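Local coordinates for bartonella effector protein (Bep) substrate of VirB T4SS (Bartonella sp. AR 15-3, PDB 4M16) that probably transfers AMP from ATP to tyrosine or threonine side chains of target proteins through its N-terminal Fic domain, the part captured in this structure, at residues E55-S60 against H164-K169; S60-L65 against H153-G158; D121-S126 against V143-F148; L133-F138 against D213-E218; Y151-P154 against N159-V162. All blocks are in the same frame, centred on the assembly; numbering follows the deposited sequence.

Contact 1 of 5, residues E55-S60 against H164-K169; sequences ETFDSS and HIFFEK. With EDO (1,2-ethanediol), chain B.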
# COMPACT_ATOMS: atom_id res chain seq x y z
N GLU A 55 -15.37 -10.94 -3.22
CA GLU A 55 -16.58 -10.54 -2.50
C GLU A 55 -16.29 -9.59 -1.35
O GLU A 55 -17.08 -8.72 -1.04
CB GLU A 55 -17.27 -11.77 -1.93
CG GLU A 55 -18.57 -11.45 -1.20
CD GLU A 55 -19.20 -12.68 -0.57
OE1 GLU A 55 -18.59 -13.77 -0.63
OE2 GLU A 55 -20.32 -12.53 -0.01
N THR A 56 -15.15 -9.77 -0.70
CA THR A 56 -14.84 -9.01 0.50
C THR A 56 -13.51 -8.37 0.33
O THR A 56 -12.51 -9.05 0.04
CB THR A 56 -14.83 -9.94 1.72
OG1 THR A 56 -16.10 -10.56 1.78
CG2 THR A 56 -14.54 -9.18 3.05
N PHE A 57 -13.50 -7.05 0.48
CA PHE A 57 -12.29 -6.32 0.58
C PHE A 57 -11.86 -6.32 2.07
O PHE A 57 -12.51 -5.73 2.95
CB PHE A 57 -12.48 -4.93 -0.04
CG PHE A 57 -12.65 -4.98 -1.52
CD1 PHE A 57 -13.86 -5.27 -2.07
CD2 PHE A 57 -11.55 -4.82 -2.37
CE1 PHE A 57 -14.04 -5.36 -3.45
CE2 PHE A 57 -11.72 -4.92 -3.76
CZ PHE A 57 -12.96 -5.18 -4.29
N ASP A 58 -10.76 -7.01 2.34
CA ASP A 58 -10.18 -7.05 3.67
C ASP A 58 -8.64 -7.22 3.57
O ASP A 58 -8.05 -7.31 2.47
CB ASP A 58 -10.85 -8.18 4.52
CG ASP A 58 -10.72 -9.53 3.89
OD1 ASP A 58 -10.00 -9.66 2.86
OD2 ASP A 58 -11.31 -10.49 4.44
N SER A 59 -8.00 -7.24 4.72
CA SER A 59 -6.57 -7.51 4.83
C SER A 59 -6.18 -8.86 4.21
O SER A 59 -5.06 -9.05 3.74
CB SER A 59 -6.15 -7.39 6.33
OG SER A 59 -6.85 -8.30 7.16
N SER A 60 -7.09 -9.83 4.19
CA SER A 60 -6.73 -11.08 3.55
C SER A 60 -6.55 -10.85 2.06
O SER A 60 -5.63 -11.37 1.47
CB SER A 60 -7.75 -12.17 3.80
OG SER A 60 -7.62 -12.48 5.17
N HIS A 164 -2.57 0.85 -3.81
CA HIS A 164 -3.13 1.41 -5.01
C HIS A 164 -4.07 0.43 -5.72
O HIS A 164 -5.19 0.79 -6.05
CB HIS A 164 -2.09 1.93 -5.99
CG HIS A 164 -1.26 3.02 -5.43
ND1 HIS A 164 -0.01 3.33 -5.91
CD2 HIS A 164 -1.46 3.82 -4.36
CE1 HIS A 164 0.50 4.30 -5.19
NE2 HIS A 164 -0.36 4.62 -4.24
N ILE A 165 -3.61 -0.77 -6.02
CA ILE A 165 -4.47 -1.72 -6.75
C ILE A 165 -5.67 -2.14 -5.89
O ILE A 165 -6.76 -2.31 -6.39
CB ILE A 165 -3.66 -2.94 -7.31
CG1 ILE A 165 -4.55 -3.87 -8.11
CG2 ILE A 165 -2.94 -3.72 -6.22
CD1 ILE A 165 -5.06 -3.21 -9.39
N PHE A 166 -5.46 -2.30 -4.60
CA PHE A 166 -6.55 -2.64 -3.66
C PHE A 166 -7.66 -1.61 -3.78
O PHE A 166 -8.83 -1.97 -3.93
CB PHE A 166 -6.05 -2.73 -2.22
CG PHE A 166 -7.11 -3.09 -1.21
CD1 PHE A 166 -7.94 -2.11 -0.69
CD2 PHE A 166 -7.21 -4.38 -0.70
CE1 PHE A 166 -8.88 -2.42 0.27
CE2 PHE A 166 -8.14 -4.70 0.29
CZ PHE A 166 -8.99 -3.71 0.77
N PHE A 167 -7.28 -0.32 -3.74
CA PHE A 167 -8.29 0.71 -3.79
C PHE A 167 -8.92 0.91 -5.18
O PHE A 167 -10.06 1.29 -5.29
CB PHE A 167 -7.75 2.03 -3.21
CG PHE A 167 -7.97 2.10 -1.73
CD1 PHE A 167 -7.08 1.48 -0.87
CD2 PHE A 167 -9.07 2.72 -1.21
CE1 PHE A 167 -7.30 1.49 0.50
CE2 PHE A 167 -9.29 2.77 0.17
CZ PHE A 167 -8.42 2.11 1.03
N GLU A 168 -8.18 0.59 -6.22
CA GLU A 168 -8.73 0.65 -7.58
C GLU A 168 -9.80 -0.46 -7.75
O GLU A 168 -10.87 -0.21 -8.32
CB GLU A 168 -7.59 0.57 -8.62
CG GLU A 168 -6.67 1.80 -8.59
CD GLU A 168 -5.48 1.73 -9.56
OE1 GLU A 168 -5.01 0.62 -9.85
OE2 GLU A 168 -4.98 2.78 -10.01
N LYS A 169 -9.51 -1.66 -7.25
CA LYS A 169 -10.45 -2.78 -7.25
C LYS A 169 -11.69 -2.48 -6.35
O LYS A 169 -12.85 -2.76 -6.72
CB LYS A 169 -9.75 -4.08 -6.84
CG LYS A 169 -8.70 -4.57 -7.87
CD LYS A 169 -9.36 -5.33 -9.02
CE LYS A 169 -8.60 -6.61 -9.36
NZ LYS A 169 -9.32 -7.71 -10.13
C1 EDO B . -1.32 0.38 -10.65
O1 EDO B . -2.00 0.32 -9.38
C2 EDO B . -1.04 1.84 -11.05
O2 EDO B . -2.15 2.72 -10.90

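Contact 2 of 5, residues S60-L65 against H153-G158; sequences SYLKYL and HPFRAG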
# COMPACT_ATOMS: atom_id res chain seq x y z
N SER A 60 -7.09 -9.83 4.19
CA SER A 60 -6.73 -11.08 3.55
C SER A 60 -6.55 -10.85 2.06
O SER A 60 -5.63 -11.37 1.47
CB SER A 60 -7.75 -12.17 3.80
OG SER A 60 -7.62 -12.48 5.17
N TYR A 61 -7.43 -10.08 1.45
CA TYR A 61 -7.29 -9.78 0.03
C TYR A 61 -6.04 -8.91 -0.18
O TYR A 61 -5.37 -9.04 -1.18
CB TYR A 61 -8.52 -9.04 -0.46
CG TYR A 61 -8.53 -8.70 -1.91
CD1 TYR A 61 -8.40 -9.68 -2.88
CD2 TYR A 61 -8.67 -7.37 -2.33
CE1 TYR A 61 -8.39 -9.36 -4.22
CE2 TYR A 61 -8.68 -7.04 -3.65
CZ TYR A 61 -8.55 -8.05 -4.62
OH TYR A 61 -8.60 -7.69 -5.97
N LEU A 62 -5.75 -8.01 0.76
CA LEU A 62 -4.60 -7.14 0.59
C LEU A 62 -3.32 -8.01 0.60
O LEU A 62 -2.42 -7.82 -0.24
CB LEU A 62 -4.57 -6.06 1.67
CG LEU A 62 -3.40 -5.09 1.56
CD1 LEU A 62 -3.70 -4.03 0.49
CD2 LEU A 62 -3.18 -4.38 2.88
N LYS A 63 -3.27 -8.99 1.50
CA LYS A 63 -2.11 -9.93 1.56
C LYS A 63 -1.98 -10.80 0.29
O LYS A 63 -0.89 -11.04 -0.23
CB LYS A 63 -2.21 -10.80 2.81
CG LYS A 63 -2.12 -10.01 4.12
CD LYS A 63 -2.35 -10.97 5.29
CE LYS A 63 -2.71 -10.20 6.55
NZ LYS A 63 -3.30 -11.06 7.61
N TYR A 64 -3.13 -11.27 -0.20
CA TYR A 64 -3.23 -12.01 -1.43
C TYR A 64 -2.60 -11.19 -2.58
O TYR A 64 -1.79 -11.70 -3.34
CB TYR A 64 -4.71 -12.37 -1.75
CG TYR A 64 -4.93 -12.75 -3.18
CD1 TYR A 64 -4.74 -14.07 -3.61
CD2 TYR A 64 -5.39 -11.82 -4.10
CE1 TYR A 64 -4.98 -14.44 -4.92
CE2 TYR A 64 -5.62 -12.17 -5.42
CZ TYR A 64 -5.42 -13.48 -5.83
OH TYR A 64 -5.63 -13.84 -7.14
N LEU A 65 -3.03 -9.93 -2.70
CA LEU A 65 -2.50 -9.04 -3.73
C LEU A 65 -0.98 -8.80 -3.59
O LEU A 65 -0.27 -8.78 -4.59
CB LEU A 65 -3.25 -7.69 -3.74
CG LEU A 65 -4.68 -7.62 -4.23
CD1 LEU A 65 -5.28 -6.23 -3.98
CD2 LEU A 65 -4.79 -8.02 -5.67
N HIS A 153 1.06 0.55 6.86
CA HIS A 153 2.21 0.12 6.10
C HIS A 153 2.60 -1.27 6.58
O HIS A 153 3.71 -1.47 7.07
CB HIS A 153 3.40 1.09 6.23
CG HIS A 153 3.77 1.76 4.94
ND1 HIS A 153 2.87 2.49 4.20
CD2 HIS A 153 4.94 1.83 4.27
CE1 HIS A 153 3.47 3.00 3.14
NE2 HIS A 153 4.73 2.57 3.15
N PRO A 154 1.68 -2.24 6.43
CA PRO A 154 1.84 -3.52 7.05
C PRO A 154 2.92 -4.47 6.47
O PRO A 154 3.19 -5.46 7.11
CB PRO A 154 0.46 -4.17 6.85
CG PRO A 154 -0.07 -3.57 5.60
CD PRO A 154 0.42 -2.14 5.68
N PHE A 155 3.43 -4.22 5.27
CA PHE A 155 4.50 -5.05 4.65
C PHE A 155 5.91 -4.47 4.79
O PHE A 155 6.07 -3.26 4.94
CB PHE A 155 4.17 -5.29 3.15
CG PHE A 155 2.80 -5.83 2.93
CD1 PHE A 155 2.49 -7.14 3.20
CD2 PHE A 155 1.76 -4.99 2.49
CE1 PHE A 155 1.17 -7.62 3.06
CE2 PHE A 155 0.47 -5.45 2.35
CZ PHE A 155 0.17 -6.79 2.59
N ARG A 156 6.95 -5.33 4.69
CA ARG A 156 8.30 -4.82 4.68
C ARG A 156 8.52 -3.77 3.59
O ARG A 156 9.18 -2.76 3.82
CB ARG A 156 9.35 -5.95 4.58
CG ARG A 156 10.78 -5.46 4.54
CD ARG A 156 11.13 -4.62 5.73
NE ARG A 156 12.49 -4.16 5.59
CZ ARG A 156 12.90 -3.17 4.79
NH1 ARG A 156 12.09 -2.50 3.95
NH2 ARG A 156 14.16 -2.87 4.78
N ALA A 157 7.95 -3.99 2.43
CA ALA A 157 8.06 -3.07 1.32
C ALA A 157 6.93 -3.39 0.33
O ALA A 157 6.26 -4.42 0.45
CB ALA A 157 9.41 -3.22 0.62
N GLY A 158 6.70 -2.51 -0.66
CA GLY A 158 5.67 -2.78 -1.62
C GLY A 158 4.29 -2.33 -1.14
O GLY A 158 3.27 -2.58 -1.79

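Contact 3 of 5, residues D121-S126 against V143-F148; sequences DEILAS and VKLFSF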
# COMPACT_ATOMS: atom_id res chain seq x y z
N ASP A 121 -10.47 -3.82 8.59
CA ASP A 121 -11.40 -4.81 8.09
C ASP A 121 -12.82 -4.49 8.60
O ASP A 121 -13.79 -4.61 7.87
CB ASP A 121 -10.98 -6.25 8.45
CG ASP A 121 -9.73 -6.70 7.73
OD1 ASP A 121 -9.31 -6.03 6.74
OD2 ASP A 121 -9.14 -7.72 8.16
N GLU A 122 -12.93 -4.13 9.87
CA GLU A 122 -14.23 -3.89 10.45
C GLU A 122 -14.90 -2.64 9.88
O GLU A 122 -16.11 -2.64 9.72
CB GLU A 122 -14.13 -3.80 11.97
CG GLU A 122 -13.78 -5.09 12.69
CD GLU A 122 -13.36 -4.87 14.14
OE1 GLU A 122 -12.80 -3.76 14.50
OE2 GLU A 122 -13.52 -5.81 14.93
N ILE A 123 -14.14 -1.60 9.51
CA ILE A 123 -14.73 -0.39 8.92
C ILE A 123 -15.33 -0.78 7.53
O ILE A 123 -16.49 -0.53 7.26
CB ILE A 123 -13.73 0.78 8.73
CG1 ILE A 123 -13.19 1.29 10.07
CG2 ILE A 123 -14.41 1.94 8.01
CD1 ILE A 123 -11.87 2.03 9.93
N LEU A 124 -14.56 -1.46 6.71
CA LEU A 124 -15.07 -1.96 5.45
C LEU A 124 -16.29 -2.86 5.60
O LEU A 124 -17.25 -2.72 4.84
CB LEU A 124 -13.95 -2.65 4.62
CG LEU A 124 -13.01 -1.67 3.96
CD1 LEU A 124 -11.72 -2.37 3.59
CD2 LEU A 124 -13.61 -1.01 2.72
N ALA A 125 -16.31 -3.74 6.61
CA ALA A 125 -17.42 -4.67 6.72
C ALA A 125 -18.65 -3.91 7.15
O ALA A 125 -19.72 -4.11 6.60
CB ALA A 125 -17.12 -5.81 7.68
N SER A 126 -18.49 -2.98 8.10
CA SER A 126 -19.63 -2.19 8.60
C SER A 126 -20.25 -1.32 7.49
O SER A 126 -21.39 -0.92 7.60
CB SER A 126 -19.21 -1.31 9.79
OG SER A 126 -18.48 -0.21 9.30
N VAL A 143 -10.86 8.32 1.37
CA VAL A 143 -9.77 9.16 1.89
C VAL A 143 -9.35 8.74 3.29
O VAL A 143 -8.14 8.50 3.56
CB VAL A 143 -10.16 10.65 1.92
CG1 VAL A 143 -9.20 11.45 2.79
CG2 VAL A 143 -10.24 11.23 0.52
N LYS A 144 -10.34 8.54 4.17
CA LYS A 144 -10.05 8.11 5.54
C LYS A 144 -9.41 6.69 5.63
O LYS A 144 -8.39 6.48 6.32
CB LYS A 144 -11.31 8.18 6.42
CG LYS A 144 -11.74 9.60 6.70
CD LYS A 144 -12.98 9.74 7.58
CE LYS A 144 -14.20 9.25 6.85
NZ LYS A 144 -15.46 9.95 7.29
N LEU A 145 -10.03 5.74 4.91
CA LEU A 145 -9.53 4.38 4.87
C LEU A 145 -8.16 4.24 4.22
O LEU A 145 -7.29 3.49 4.72
CB LEU A 145 -10.57 3.46 4.17
CG LEU A 145 -11.66 2.88 5.07
CD1 LEU A 145 -12.70 2.26 4.14
CD2 LEU A 145 -11.14 1.83 6.07
N PHE A 146 -7.97 4.96 3.12
CA PHE A 146 -6.65 5.01 2.47
C PHE A 146 -5.52 5.64 3.33
O PHE A 146 -4.45 5.01 3.48
CB PHE A 146 -6.75 5.67 1.09
CG PHE A 146 -5.46 5.58 0.31
CD1 PHE A 146 -4.47 6.52 0.50
CD2 PHE A 146 -5.26 4.59 -0.61
CE1 PHE A 146 -3.29 6.43 -0.18
CE2 PHE A 146 -4.05 4.48 -1.30
CZ PHE A 146 -3.08 5.43 -1.11
N SER A 147 -5.81 6.75 4.00
CA SER A 147 -4.85 7.31 4.96
C SER A 147 -4.54 6.31 6.08
O SER A 147 -3.41 6.20 6.54
CB SER A 147 -5.35 8.58 5.61
OG SER A 147 -5.56 9.57 4.62
N PHE A 148 -5.56 5.59 6.54
CA PHE A 148 -5.37 4.67 7.64
C PHE A 148 -4.44 3.52 7.17
O PHE A 148 -3.44 3.24 7.80
CB PHE A 148 -6.73 4.16 8.16
CG PHE A 148 -6.64 3.16 9.33
CD1 PHE A 148 -5.63 3.24 10.28
CD2 PHE A 148 -7.65 2.19 9.51
CE1 PHE A 148 -5.59 2.35 11.37
CE2 PHE A 148 -7.60 1.30 10.57
CZ PHE A 148 -6.57 1.39 11.51

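Contact 4 of 5, residues L133-F138 against D213-E218; sequences LSREDF and DISNPE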
# COMPACT_ATOMS: atom_id res chain seq x y z
N LEU A 133 -22.89 4.10 -2.34
CA LEU A 133 -22.60 5.49 -1.91
C LEU A 133 -22.60 6.44 -3.10
O LEU A 133 -22.24 6.03 -4.20
CB LEU A 133 -21.23 5.59 -1.26
CG LEU A 133 -21.11 4.78 0.06
CD1 LEU A 133 -19.74 4.98 0.64
CD2 LEU A 133 -22.16 5.23 1.04
N SER A 134 -22.94 7.69 -2.85
CA SER A 134 -22.66 8.78 -3.81
C SER A 134 -21.14 8.92 -4.03
O SER A 134 -20.35 8.49 -3.19
CB SER A 134 -23.20 10.08 -3.24
OG SER A 134 -22.54 10.40 -2.00
N ARG A 135 -20.71 9.57 -5.10
CA ARG A 135 -19.26 9.81 -5.32
C ARG A 135 -18.64 10.63 -4.18
O ARG A 135 -17.53 10.31 -3.74
CB ARG A 135 -18.95 10.46 -6.69
CG ARG A 135 -17.48 10.25 -7.14
CD ARG A 135 -17.13 10.89 -8.51
NE ARG A 135 -15.75 11.44 -8.61
CZ ARG A 135 -15.44 12.69 -8.27
NH1 ARG A 135 -16.37 13.50 -7.76
NH2 ARG A 135 -14.20 13.14 -8.39
N GLU A 136 -19.40 11.59 -3.66
CA GLU A 136 -19.02 12.40 -2.50
C GLU A 136 -18.75 11.59 -1.22
O GLU A 136 -17.71 11.78 -0.56
CB GLU A 136 -20.08 13.46 -2.24
CG GLU A 136 -20.11 14.02 -0.83
CD GLU A 136 -21.17 15.09 -0.66
OE1 GLU A 136 -22.37 14.82 -0.90
OE2 GLU A 136 -20.77 16.20 -0.26
N ASP A 137 -19.65 10.68 -0.88
CA ASP A 137 -19.46 9.85 0.31
C ASP A 137 -18.38 8.82 0.07
O ASP A 137 -17.64 8.51 0.98
CB ASP A 137 -20.76 9.17 0.74
CG ASP A 137 -21.77 10.15 1.38
OD1 ASP A 137 -21.40 11.29 1.70
OD2 ASP A 137 -22.96 9.80 1.49
N PHE A 138 -18.33 8.25 -1.15
CA PHE A 138 -17.29 7.32 -1.50
C PHE A 138 -15.91 7.99 -1.39
O PHE A 138 -14.98 7.40 -0.84
CB PHE A 138 -17.52 6.66 -2.89
CG PHE A 138 -16.43 5.71 -3.27
CD1 PHE A 138 -16.44 4.40 -2.77
CD2 PHE A 138 -15.38 6.10 -4.08
CE1 PHE A 138 -15.42 3.50 -3.10
CE2 PHE A 138 -14.34 5.21 -4.39
CZ PHE A 138 -14.37 3.91 -3.92
N ASP A 213 -8.75 14.17 -7.82
CA ASP A 213 -8.00 14.15 -9.07
C ASP A 213 -8.01 12.79 -9.78
O ASP A 213 -7.93 12.74 -11.02
CB ASP A 213 -6.54 14.50 -8.76
CG ASP A 213 -6.33 15.99 -8.48
OD1 ASP A 213 -7.25 16.76 -8.71
OD2 ASP A 213 -5.21 16.39 -8.05
N ILE A 214 -8.05 11.69 -9.01
CA ILE A 214 -7.88 10.36 -9.60
C ILE A 214 -9.22 9.63 -9.80
O ILE A 214 -9.25 8.46 -10.23
CB ILE A 214 -6.88 9.46 -8.80
CG1 ILE A 214 -7.46 9.06 -7.45
CG2 ILE A 214 -5.50 10.12 -8.73
CD1 ILE A 214 -6.61 8.12 -6.65
N SER A 215 -10.33 10.32 -9.51
CA SER A 215 -11.64 9.64 -9.46
C SER A 215 -12.60 10.11 -10.55
O SER A 215 -13.81 10.17 -10.35
CB SER A 215 -12.30 9.79 -8.08
OG SER A 215 -12.45 11.13 -7.75
N ASN A 216 -12.05 10.38 -11.72
CA ASN A 216 -12.84 10.88 -12.87
C ASN A 216 -13.64 12.16 -12.59
O ASN A 216 -14.86 12.22 -12.80
CB ASN A 216 -13.78 9.78 -13.30
CG ASN A 216 -14.50 10.13 -14.56
OD1 ASN A 216 -14.03 10.97 -15.35
ND2 ASN A 216 -15.66 9.50 -14.78
N PRO A 217 -12.97 13.20 -12.07
CA PRO A 217 -13.69 14.45 -11.73
C PRO A 217 -14.29 15.12 -12.96
O PRO A 217 -15.24 15.90 -12.84
CB PRO A 217 -12.59 15.35 -11.13
CG PRO A 217 -11.33 14.85 -11.78
CD PRO A 217 -11.52 13.35 -11.89
N GLU A 218 -13.77 14.76 -14.14
CA GLU A 218 -14.28 15.34 -15.42
C GLU A 218 -15.68 14.87 -15.83
O GLU A 218 -16.24 15.36 -16.84
CB GLU A 218 -13.27 15.13 -16.55
CG GLU A 218 -13.08 13.70 -17.09
CD GLU A 218 -12.13 12.82 -16.26
OE1 GLU A 218 -11.80 13.15 -15.11
OE2 GLU A 218 -11.70 11.78 -16.77

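Contact 5 of 5, residues Y151-P154 against N159-V162; sequences YIHP and NEAV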
# COMPACT_ATOMS: atom_id res chain seq x y z
N TYR A 151 -0.89 4.67 6.75
CA TYR A 151 -0.23 4.76 8.06
C TYR A 151 0.20 3.41 8.60
O TYR A 151 1.31 3.27 9.14
CB TYR A 151 -1.16 5.40 9.09
CG TYR A 151 -0.79 5.12 10.51
CD1 TYR A 151 0.25 5.78 11.14
CD2 TYR A 151 -1.51 4.16 11.25
CE1 TYR A 151 0.59 5.46 12.46
CE2 TYR A 151 -1.18 3.87 12.56
CZ TYR A 151 -0.16 4.51 13.17
OH TYR A 151 0.13 4.16 14.50
N ILE A 152 -0.64 2.38 8.39
CA ILE A 152 -0.32 1.04 8.85
C ILE A 152 0.96 0.45 8.20
O ILE A 152 1.85 -0.01 8.93
CB ILE A 152 -1.48 0.01 8.67
CG1 ILE A 152 -2.69 0.43 9.47
CG2 ILE A 152 -1.02 -1.34 9.21
CD1 ILE A 152 -3.93 -0.45 9.28
N HIS A 153 1.06 0.55 6.86
CA HIS A 153 2.21 0.12 6.10
C HIS A 153 2.60 -1.27 6.58
O HIS A 153 3.71 -1.47 7.07
CB HIS A 153 3.40 1.09 6.23
CG HIS A 153 3.77 1.76 4.94
ND1 HIS A 153 2.87 2.49 4.20
CD2 HIS A 153 4.94 1.83 4.27
CE1 HIS A 153 3.47 3.00 3.14
NE2 HIS A 153 4.73 2.57 3.15
N PRO A 154 1.68 -2.24 6.43
CA PRO A 154 1.84 -3.52 7.05
C PRO A 154 2.92 -4.47 6.47
O PRO A 154 3.19 -5.46 7.11
CB PRO A 154 0.46 -4.17 6.85
CG PRO A 154 -0.07 -3.57 5.60
CD PRO A 154 0.42 -2.14 5.68
N ASN A 159 4.26 -1.60 -0.05
CA ASN A 159 3.00 -1.10 0.48
C ASN A 159 2.19 -0.21 -0.41
O ASN A 159 0.96 -0.37 -0.51
CB ASN A 159 3.21 -0.38 1.81
CG ASN A 159 3.66 -1.34 2.93
OD1 ASN A 159 2.85 -2.00 3.52
ND2 ASN A 159 4.94 -1.34 3.26
N GLU A 160 2.85 0.77 -1.01
CA GLU A 160 2.16 1.72 -1.84
C GLU A 160 1.56 1.02 -3.08
O GLU A 160 0.45 1.26 -3.44
CB GLU A 160 3.13 2.84 -2.24
CG GLU A 160 3.62 3.68 -1.04
CD GLU A 160 4.90 3.17 -0.32
OE1 GLU A 160 5.60 2.34 -0.90
OE2 GLU A 160 5.26 3.66 0.82
N ALA A 161 2.34 0.15 -3.72
CA ALA A 161 1.90 -0.50 -4.93
C ALA A 161 0.66 -1.35 -4.65
O ALA A 161 -0.31 -1.33 -5.39
CB ALA A 161 3.02 -1.38 -5.51
N VAL A 162 0.69 -2.10 -3.57
CA VAL A 162 -0.47 -2.93 -3.22
C VAL A 162 -1.74 -2.13 -2.81
O VAL A 162 -2.83 -2.40 -3.29
CB VAL A 162 -0.07 -4.03 -2.23
CG1 VAL A 162 0.06 -3.49 -0.86
CG2 VAL A 162 -1.07 -5.20 -2.36

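Contact 1 of 5, residues E55-S60 against H164-K169
The ring of Phe57 stands upright on the ring of Phe166, a T-shaped pair in which the edge of Phe57 points at the face of Phe166, with centroids 5.7 Å apart and planes at 87°. Followed outward, Phe57 meets helix 159-174 at CB, along one side of its ring and at the tip. Its CB rests 3.8 Å from CZ of Phe166. With CG anti to the carbonyl carbon (chi1 -69°), the ring is turned toward helix 159-174, and CD2 hangs over one face of Phe166 near the rim. Further along, CE2 lies 3.8 Å from CB of Lys169, which lies in the plane of the Phe57 ring at its edge. At the tip, CZ comes to 3.4 Å from the carbonyl O of Lys169. The Lys169 chain crosses the Phe57 side chain at about a right angle and leads away, its NZ bonding to Leu48 O. Phe166 is met from a second direction: Asp58 O lies at its ring edge, 3.4 Å from CE2. Beyond the interface, a 1,2-ethanediol, probably from the crystallisation liquor, is hydrogen-bonded to both carboxylate oxygens of Glu168, O1 to OE1 and O2 to OE2. Asp58 is the N-cap of helix 59-70, its OD1 accepting from Tyr61 N. Phe57 thus comes directly before a capped helix start, and the aromatic pair packs that start on helix 159-174 in the buried interior of the mostly helical Fic domain.

Contact 2 of 5, residues S60-L65 against H153-G158
Leu62 and Phe155 bring the first turns of helix 59-70 against the loop 153-158. Leu62 holds CG anti to its own backbone N (chi1 -179°), which carries the isobutyl group off the helix toward the loop; CD2 then reaches CE2 of Phe155 at 3.8 Å, while CG lies at the edge of that ring, in its plane. The same CD2 touches CG of Pro154 at 4.2 Å, so one methyl serves two consecutive loop residues. Phe155 takes another first torsion, with CG anti to the carbonyl carbon (chi1 -52°), and this aims the ring edge at the helix. Its CZ ends 4.0 Å from CA of Lys63, near the ring plane, with the aliphatic CG of Lys63 alongside CE1 before the rest of that chain turns away. His66, one turn further along the helix, stacks on the Phe155 ring. The loop joins the C-terminal end of helix 135-152 to the start of helix 159-174; helix 59-70 lies against Phe155, and helix 110-126 touches Pro154 through Ile113 and Leu117.

Contact 3 of 5, residues D121-S126 against V143-F148
Leu145 is the bump of this interface, and Ile123 and Leu124 form the hollow that receives it. The branches of Leu145 part between the two: CD2 settles against Ile123, 3.8 Å from its CG2, and CD1 reaches CD2 of Leu124 at 3.7 Å. Leu145 and Ile123 lie alongside, pointing opposite ways, so that CB, CG2 and CD1 of the isoleucine all lie within about 4 Å of the one methyl. Leu124 starts off to one side of the interface, and its end bends in to close the hollow. Helices 110-126 and 135-152 are neighbours in an antiparallel pair of the helical Fic core, their local axes at 161° and 11.4 Å apart, a spacing filled by branched side chains that overlap side by side. Next to Leu145, the Ile123 chain runs on with an extended second torsion (chi2 158°), putting CD1 4.2 Å from CD2 of Phe148, whose ring borders the patch on that flank and also packs on Asn116, Glu119 and Phe120 of helix 110-126. Leu130 and Phe166 cover Leu124 elsewhere, while Phe167 and Phe120 touch Leu145. Away from the apolar surface, Ser126 OG bonds to Ile123 O at 2.9 Å and Ser147 OG to Val143 O, a carbonyl that also takes the backbone N of Ser147 on its opposite face.

Contact 4 of 5, residues L133-F138 against D213-E218
Arg135, in the first turn of helix 135-152, and Ser215, in the loop that follows helix 200-214, face each other with CA atoms 8.7 Å apart. Arg135 spans this gap with its side chain, CG anti to the backbone N (chi1 -160°) and the chain bent only at chi3. NE donates to Ser215 O at 2.9 Å, with an N-H to O angle of 154°; the carbonyl oxygen lies somewhat out of the guanidinium plane. NH2 comes within 2.7 Å of Ser215 OG, but at an unfavourable angle, and the bond is weak. The stronger partner of that hydroxyl is Phe211 O, in the last turn of helix 200-214. Pro217 flanks the guanidinium, its CB 3.9 Å from NH2. Just before Arg135, Ser134 is the N-cap of helix 135-152: its OG accepts from Asp137 N at 3.1 Å. The contact ties the start of helix 135-152 to the chain leaving helix 200-214, while Phe138, a turn further on, packs on Ala171 and Ala174 of helix 159-174.

Contact 5 of 5, residues Y151-P154 against N159-V162
Asn159 lies over one face of the His153 imidazole, its amide tilted by 25°. Its CB stands 3.5 Å from the ring centroid, almost on the ring normal, a CH-pi contact, and ND2 comes 3.3 Å from His153 CD2. OD1 points back over the backbone to His153 C and Pro154 CD, while ND2 bonds to Phe155 O. Glu160 approaches the same ring from its edge. Its chain folds at chi2 to bring OE2 to NE2 of His153 at 2.6 Å; the oxygen lies in the imidazole plane, but the N-H angle is only 131°, and NE2 sits above a carboxylate steeply turned against the ring. ND1 bonds to Asn150 O; two partnered nitrogens and stacking on Phe107 restrain the ring's rotation. In Fic proteins this helix-loop-helix forms the active-site loop. It keeps the His, Phe, Gly and Asn of the motif HxFx(D/E)GNGRxxR but has Ala157 at the acidic position and Glu160, Ala161 and His164 for Gly, Arg and Arg, so catalytic competence cannot be assumed.

In the fold
Along the chain, the start of helix 59-70 and the residues just before it supply contact 1, its first turns contact 2; helices 110-126, 135-152 and 159-174 follow. Helix 135-152 runs through contacts 4, 3 and 5 in that order. Contact 5, its centre about 3 Å from that of the chain, lies about 7 Å from contact 2 between centres and shares His153 and Pro154 with it. Contacts 1 and 2 share Ser60 and touch through Phe166 against Tyr61 and Leu62. Contact 3 joins contact 1 through Ser59 and Asp121. The histidine and phenylalanine of the Fic loop are thus buried among the central helices, whereas contact 4, about 17 to 25 Å from the others between centres, lies near the fold's edge.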